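Local atomic coordinates of MGS-M5 (Unidentified, PDB entry 4Q3N), a protein that probably catalyses the NAD-dependent interconversion of L-lactate and pyruvate, as a Rossmann-fold member of the lactate/malate dehydrogenase family. Residues Val262-Pro274 and Asn295-Leu309. Residues are numbered along the deposited sequence; the frame is centred on the assembly and turned at random. Where two conformers were deposited one is given.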
loop_
_atom_site.group_PDB
_atom_site.type_symbol
_atom_site.label_atom_id
_atom_site.label_comp_id
_atom_site.label_asym_id
_atom_site.label_seq_id
_atom_site.Cartn_x
_atom_site.Cartn_y
_atom_site.Cartn_z
ATOM N N VAL A 262 -9.372 -34.914 -9.810
ATOM C CA VAL A 262 -9.358 -33.810 -10.768
ATOM C C VAL A 262 -8.374 -34.119 -11.891
ATOM O O VAL A 262 -8.768 -34.099 -13.053
ATOM C CB VAL A 262 -9.024 -32.459 -10.136
ATOM C CG1 VAL A 262 -8.882 -31.411 -11.261
ATOM C CG2 VAL A 262 -10.139 -32.041 -9.159
ATOM N N TYR A 263 -7.121 -34.451 -11.553
ATOM C CA TYR A 263 -6.160 -34.887 -12.560
ATOM C C TYR A 263 -6.173 -36.422 -12.603
ATOM O O TYR A 263 -6.701 -37.080 -11.674
ATOM C CB TYR A 263 -4.751 -34.301 -12.246
ATOM C CG TYR A 263 -4.623 -32.814 -12.557
ATOM C CD1 TYR A 263 -5.156 -31.843 -11.689
ATOM C CD2 TYR A 263 -3.990 -32.373 -13.731
ATOM C CE1 TYR A 263 -5.066 -30.483 -11.975
ATOM C CE2 TYR A 263 -3.868 -31.003 -14.022
ATOM C CZ TYR A 263 -4.426 -30.059 -13.150
ATOM O OH TYR A 263 -4.328 -28.704 -13.430
ATOM N N ASP A 264 -5.649 -37.053 -13.646
ATOM C CA ASP A 264 -5.842 -38.509 -13.597
ATOM C C ASP A 264 -4.744 -39.258 -12.828
ATOM O O ASP A 264 -4.731 -40.471 -12.801
ATOM C CB ASP A 264 -6.030 -39.103 -14.994
ATOM C CG ASP A 264 -5.017 -38.629 -15.951
ATOM O OD1 ASP A 264 -3.859 -38.472 -15.521
ATOM O OD2 ASP A 264 -5.382 -38.401 -17.122
ATOM N N CYS A 265 -3.879 -38.536 -12.143
ATOM C CA CYS A 265 -2.961 -39.165 -11.209
ATOM C C CYS A 265 -3.704 -39.647 -9.956
ATOM O O CYS A 265 -4.907 -39.421 -9.840
ATOM C CB CYS A 265 -1.859 -38.189 -10.838
ATOM S SG CYS A 265 -2.459 -36.724 -9.991
ATOM N N GLU A 266 -2.977 -40.298 -9.038
ATOM C CA GLU A 266 -3.511 -40.757 -7.752
ATOM C C GLU A 266 -4.509 -39.764 -7.166
ATOM O O GLU A 266 -4.218 -38.569 -7.095
ATOM C CB GLU A 266 -2.364 -40.985 -6.751
ATOM C CG GLU A 266 -2.672 -41.964 -5.645
ATOM C CD GLU A 266 -2.664 -43.425 -6.131
ATOM O OE1 GLU A 266 -1.580 -44.019 -6.320
ATOM O OE2 GLU A 266 -3.755 -43.970 -6.347
ATOM N N ASP A 267 -5.669 -40.257 -6.750
ATOM C CA ASP A 267 -6.687 -39.395 -6.168
ATOM C C ASP A 267 -6.342 -39.013 -4.728
ATOM O O ASP A 267 -6.546 -37.871 -4.313
ATOM C CB ASP A 267 -8.042 -40.100 -6.224
ATOM C CG ASP A 267 -8.622 -40.126 -7.627
ATOM O OD1 ASP A 267 -7.971 -39.615 -8.564
ATOM O OD2 ASP A 267 -9.738 -40.650 -7.794
ATOM N N GLN A 268 -5.811 -39.971 -3.969
ATOM C CA GLN A 268 -5.596 -39.736 -2.542
ATOM C C GLN A 268 -4.160 -39.287 -2.222
ATOM O O GLN A 268 -3.395 -39.990 -1.539
ATOM C CB GLN A 268 -5.984 -40.992 -1.761
ATOM C CG GLN A 268 -7.495 -41.201 -1.752
ATOM C CD GLN A 268 -8.188 -40.233 -0.792
ATOM O OE1 GLN A 268 -9.079 -39.485 -1.187
ATOM N NE2 GLN A 268 -7.785 -40.270 0.491
ATOM N N VAL A 269 -3.804 -38.122 -2.752
ATOM C CA VAL A 269 -2.582 -37.413 -2.423
ATOM C C VAL A 269 -2.833 -35.941 -2.423
ATOM O O VAL A 269 -3.679 -35.453 -3.197
ATOM C CB VAL A 269 -1.433 -37.641 -3.421
ATOM C CG1 VAL A 269 -0.893 -39.047 -3.324
ATOM C CG2 VAL A 269 -1.882 -37.340 -4.854
ATOM N N TYR A 270 -2.101 -35.220 -1.574
ATOM C CA TYR A 270 -2.014 -33.783 -1.686
ATOM C C TYR A 270 -0.860 -33.568 -2.613
ATOM O O TYR A 270 0.170 -34.275 -2.500
ATOM C CB TYR A 270 -1.777 -33.118 -0.336
ATOM C CG TYR A 270 -3.056 -32.604 0.315
ATOM C CD1 TYR A 270 -3.976 -33.501 0.885
ATOM C CD2 TYR A 270 -3.342 -31.231 0.359
ATOM C CE1 TYR A 270 -5.143 -33.043 1.503
ATOM C CE2 TYR A 270 -4.509 -30.754 1.000
ATOM C CZ TYR A 270 -5.403 -31.668 1.546
ATOM O OH TYR A 270 -6.554 -31.226 2.157
ATOM N N ILE A 271 -1.017 -32.638 -3.548
ATOM C CA ILE A 271 0.024 -32.405 -4.547
ATOM C C ILE A 271 -0.121 -30.989 -5.124
ATOM O O ILE A 271 -1.195 -30.407 -5.048
ATOM C CB ILE A 271 -0.068 -33.510 -5.654
ATOM C CG1 ILE A 271 1.167 -33.540 -6.556
ATOM C CG2 ILE A 271 -1.402 -33.401 -6.401
ATOM C CD1 ILE A 271 1.147 -34.795 -7.492
ATOM N N GLY A 272 0.972 -30.417 -5.619
ATOM C CA GLY A 272 0.987 -29.019 -6.056
ATOM C C GLY A 272 0.221 -28.857 -7.376
ATOM O O GLY A 272 0.619 -29.401 -8.423
ATOM N N LEU A 273 -0.917 -28.167 -7.304
ATOM C CA LEU A 273 -1.778 -27.913 -8.464
ATOM C C LEU A 273 -2.324 -26.494 -8.353
ATOM O O LEU A 273 -2.487 -25.978 -7.252
ATOM C CB LEU A 273 -2.947 -28.927 -8.533
ATOM C CG LEU A 273 -2.513 -30.404 -8.656
ATOM C CD1 LEU A 273 -3.743 -31.319 -8.386
ATOM C CD2 LEU A 273 -1.864 -30.710 -10.057
ATOM N N PRO A 274 -2.635 -25.865 -9.498
ATOM C CA PRO A 274 -3.241 -24.527 -9.419
ATOM C C PRO A 274 -4.657 -24.628 -8.822
ATOM O O PRO A 274 -5.438 -25.492 -9.195
ATOM C CB PRO A 274 -3.270 -24.059 -10.878
ATOM C CG PRO A 274 -3.333 -25.325 -11.698
ATOM C CD PRO A 274 -2.574 -26.391 -10.877
ATOM N N ASN A 295 1.808 -35.021 -18.094
ATOM C CA ASN A 295 0.879 -35.907 -17.426
ATOM C C ASN A 295 1.632 -37.082 -16.791
ATOM O O ASN A 295 1.349 -37.513 -15.666
ATOM C CB ASN A 295 -0.177 -36.423 -18.407
ATOM C CG ASN A 295 -1.491 -36.747 -17.715
ATOM O OD1 ASN A 295 -1.910 -36.048 -16.796
ATOM N ND2 ASN A 295 -2.128 -37.818 -18.135
ATOM N N SER A 296 2.589 -37.596 -17.546
ATOM C CA SER A 296 3.478 -38.630 -17.042
ATOM C C SER A 296 4.247 -38.131 -15.811
ATOM O O SER A 296 4.395 -38.852 -14.805
ATOM C CB SER A 296 4.432 -39.070 -18.139
ATOM O OG SER A 296 5.306 -40.051 -17.646
ATOM N N GLN A 297 4.748 -36.907 -15.881
ATOM C CA GLN A 297 5.524 -36.377 -14.766
ATOM C C GLN A 297 4.624 -36.184 -13.550
ATOM O O GLN A 297 5.058 -36.393 -12.419
ATOM C CB GLN A 297 6.221 -35.063 -15.147
ATOM C CG GLN A 297 7.348 -35.209 -16.218
ATOM C CD GLN A 297 7.874 -33.840 -16.602
ATOM O OE1 GLN A 297 7.126 -32.985 -17.104
ATOM N NE2 GLN A 297 9.120 -33.581 -16.269
ATOM N N LEU A 298 3.367 -35.784 -13.763
ATOM C CA LEU A 298 2.447 -35.597 -12.632
ATOM C C LEU A 298 2.140 -36.966 -11.979
ATOM O O LEU A 298 2.170 -37.126 -10.739
ATOM C CB LEU A 298 1.146 -34.875 -13.094
ATOM C CG LEU A 298 0.218 -34.582 -11.904
ATOM C CD1 LEU A 298 0.868 -33.606 -10.929
ATOM C CD2 LEU A 298 -1.194 -34.106 -12.352
ATOM N N ASN A 299 1.893 -37.963 -12.815
ATOM C CA ASN A 299 1.697 -39.334 -12.331
ATOM C C ASN A 299 2.910 -39.822 -11.507
ATOM O O ASN A 299 2.758 -40.403 -10.436
ATOM C CB ASN A 299 1.438 -40.301 -13.498
ATOM C CG ASN A 299 0.044 -40.104 -14.175
ATOM O OD1 ASN A 299 -0.898 -39.593 -13.593
ATOM N ND2 ASN A 299 -0.057 -40.535 -15.419
ATOM N N ASN A 300 4.111 -39.550 -11.991
ATOM C CA ASN A 300 5.307 -39.993 -11.297
ATOM C C ASN A 300 5.356 -39.339 -9.913
ATOM O O ASN A 300 5.597 -39.978 -8.900
ATOM C CB ASN A 300 6.555 -39.638 -12.101
ATOM C CG ASN A 300 7.845 -39.824 -11.301
ATOM O OD1 ASN A 300 8.143 -40.925 -10.845
ATOM N ND2 ASN A 300 8.614 -38.739 -11.133
ATOM N N SER A 301 5.103 -38.047 -9.893
ATOM C CA SER A 301 5.167 -37.255 -8.696
ATOM C C SER A 301 4.100 -37.747 -7.687
ATOM O O SER A 301 4.360 -37.904 -6.497
ATOM C CB SER A 301 4.952 -35.792 -9.102
ATOM O OG SER A 301 5.585 -34.935 -8.234
ATOM N N ALA A 302 2.892 -37.990 -8.182
ATOM C CA ALA A 302 1.814 -38.480 -7.324
ATOM C C ALA A 302 2.121 -39.883 -6.790
ATOM O O ALA A 302 1.784 -40.226 -5.649
ATOM C CB ALA A 302 0.493 -38.491 -8.079
ATOM N N ASN A 303 2.729 -40.712 -7.624
ATOM C CA ASN A 303 3.054 -42.079 -7.189
ATOM C C ASN A 303 4.067 -42.069 -6.054
ATOM O O ASN A 303 3.981 -42.849 -5.107
ATOM C CB ASN A 303 3.553 -42.892 -8.366
ATOM C CG ASN A 303 2.417 -43.260 -9.313
ATOM O OD1 ASN A 303 1.245 -43.230 -8.919
ATOM N ND2 ASN A 303 2.745 -43.590 -10.553
ATOM N N ILE A 304 4.991 -41.128 -6.137
ATOM C CA ILE A 304 6.053 -40.969 -5.151
ATOM C C ILE A 304 5.460 -40.574 -3.796
ATOM O O ILE A 304 5.802 -41.140 -2.769
ATOM C CB ILE A 304 7.086 -39.900 -5.643
ATOM C CG1 ILE A 304 7.956 -40.523 -6.752
ATOM C CG2 ILE A 304 7.982 -39.414 -4.482
ATOM C CD1 ILE A 304 8.879 -39.518 -7.468
ATOM N N LEU A 305 4.535 -39.619 -3.809
ATOM C CA LEU A 305 3.873 -39.173 -2.592
ATOM C C LEU A 305 2.958 -40.236 -2.036
ATOM O O LEU A 305 2.905 -40.475 -0.807
ATOM C CB LEU A 305 3.085 -37.878 -2.860
ATOM C CG LEU A 305 3.923 -36.664 -3.285
ATOM C CD1 LEU A 305 3.033 -35.527 -3.881
ATOM C CD2 LEU A 305 4.729 -36.139 -2.081
ATOM N N ARG A 306 2.265 -40.936 -2.919
ATOM C CA ARG A 306 1.399 -42.001 -2.435
ATOM C C ARG A 306 2.250 -43.109 -1.762
ATOM O O ARG A 306 1.846 -43.706 -0.748
ATOM C CB ARG A 306 0.541 -42.575 -3.573
ATOM C CG ARG A 306 -0.598 -43.461 -3.081
ATOM C CD ARG A 306 -1.465 -42.679 -2.076
ATOM N NE ARG A 306 -1.322 -43.251 -0.749
ATOM C CZ ARG A 306 -2.137 -43.035 0.280
ATOM N NH1 ARG A 306 -3.184 -42.211 0.161
ATOM N NH2 ARG A 306 -1.915 -43.674 1.431
ATOM N N LYS A 307 3.432 -43.379 -2.303
ATOM C CA LYS A 307 4.282 -44.430 -1.696
ATOM C C LYS A 307 4.778 -43.975 -0.308
ATOM O O LYS A 307 4.821 -44.771 0.651
ATOM C CB LYS A 307 5.470 -44.752 -2.612
ATOM C CG LYS A 307 6.475 -45.794 -2.051
ATOM C CD LYS A 307 5.791 -47.133 -1.805
ATOM C CE LYS A 307 6.816 -48.248 -1.631
ATOM N NZ LYS A 307 7.857 -47.869 -0.620
ATOM N N ASN A 308 5.183 -42.702 -0.228
ATOM C CA ASN A 308 5.535 -42.080 1.044
ATOM C C ASN A 308 4.400 -42.260 2.057
ATOM O O ASN A 308 4.617 -42.757 3.144
ATOM C CB ASN A 308 5.830 -40.584 0.871
ATOM C CG ASN A 308 7.170 -40.300 0.190
ATOM O OD1 ASN A 308 8.059 -41.146 0.129
ATOM N ND2 ASN A 308 7.301 -39.099 -0.340
ATOM N N LEU A 309 3.178 -41.884 1.683
ATOM C CA LEU A 309 2.017 -42.002 2.574
ATOM C C LEU A 309 1.738 -43.449 2.966
ATOM O O LEU A 309 1.451 -43.714 4.125
ATOM C CB LEU A 309 0.749 -41.363 1.936
ATOM C CG LEU A 309 0.733 -39.835 1.816
ATOM C CD1 LEU A 309 -0.441 -39.296 0.930
ATOM C CD2 LEU A 309 0.741 -39.120 3.182
HETATM O O HOH W 1 -4.508 -35.425 -15.882
HETATM O O HOH W 2 -0.561 -41.360 -10.078
#
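L298, R306 and I271 bury the most surface in this contact, in which the helix 292-311 of the lactate/malate dehydrogenase C-terminal alpha/beta domain packs against strand 270-278 of an antiparallel sheet and the loop leading into it. L298 sends its two methyls to different partners: CD1 meets I271 CD1 at 3.6 Å, while CD2 lies against Y263 CB and C265 SG. With CG1 anti to the backbone N (chi1 -167°) and the chain extended, I271 reaches the helix, its CD1 settling 3.8 Å from A302 CB and its CG1 beside L305 CD1. At the far end R306 lays its methylenes alongside E266 in the conformer given. A bend at chi2 (55°) helps bring NH1 to the Q268 carbonyl, while NH2 forms salt bridges with D310 and the C-terminal carboxylate of Y314. An alanine in place of R306 would probably leave these carboxylates and the Q268 carbonyl without their mate. At the other end N295 ND2 donates to D264 OD1, and a water bridges N295 OD1 to D264 N. The R306 NH1 to Q268 O bond is 2.8 Å long, its donor in the carbonyl plane.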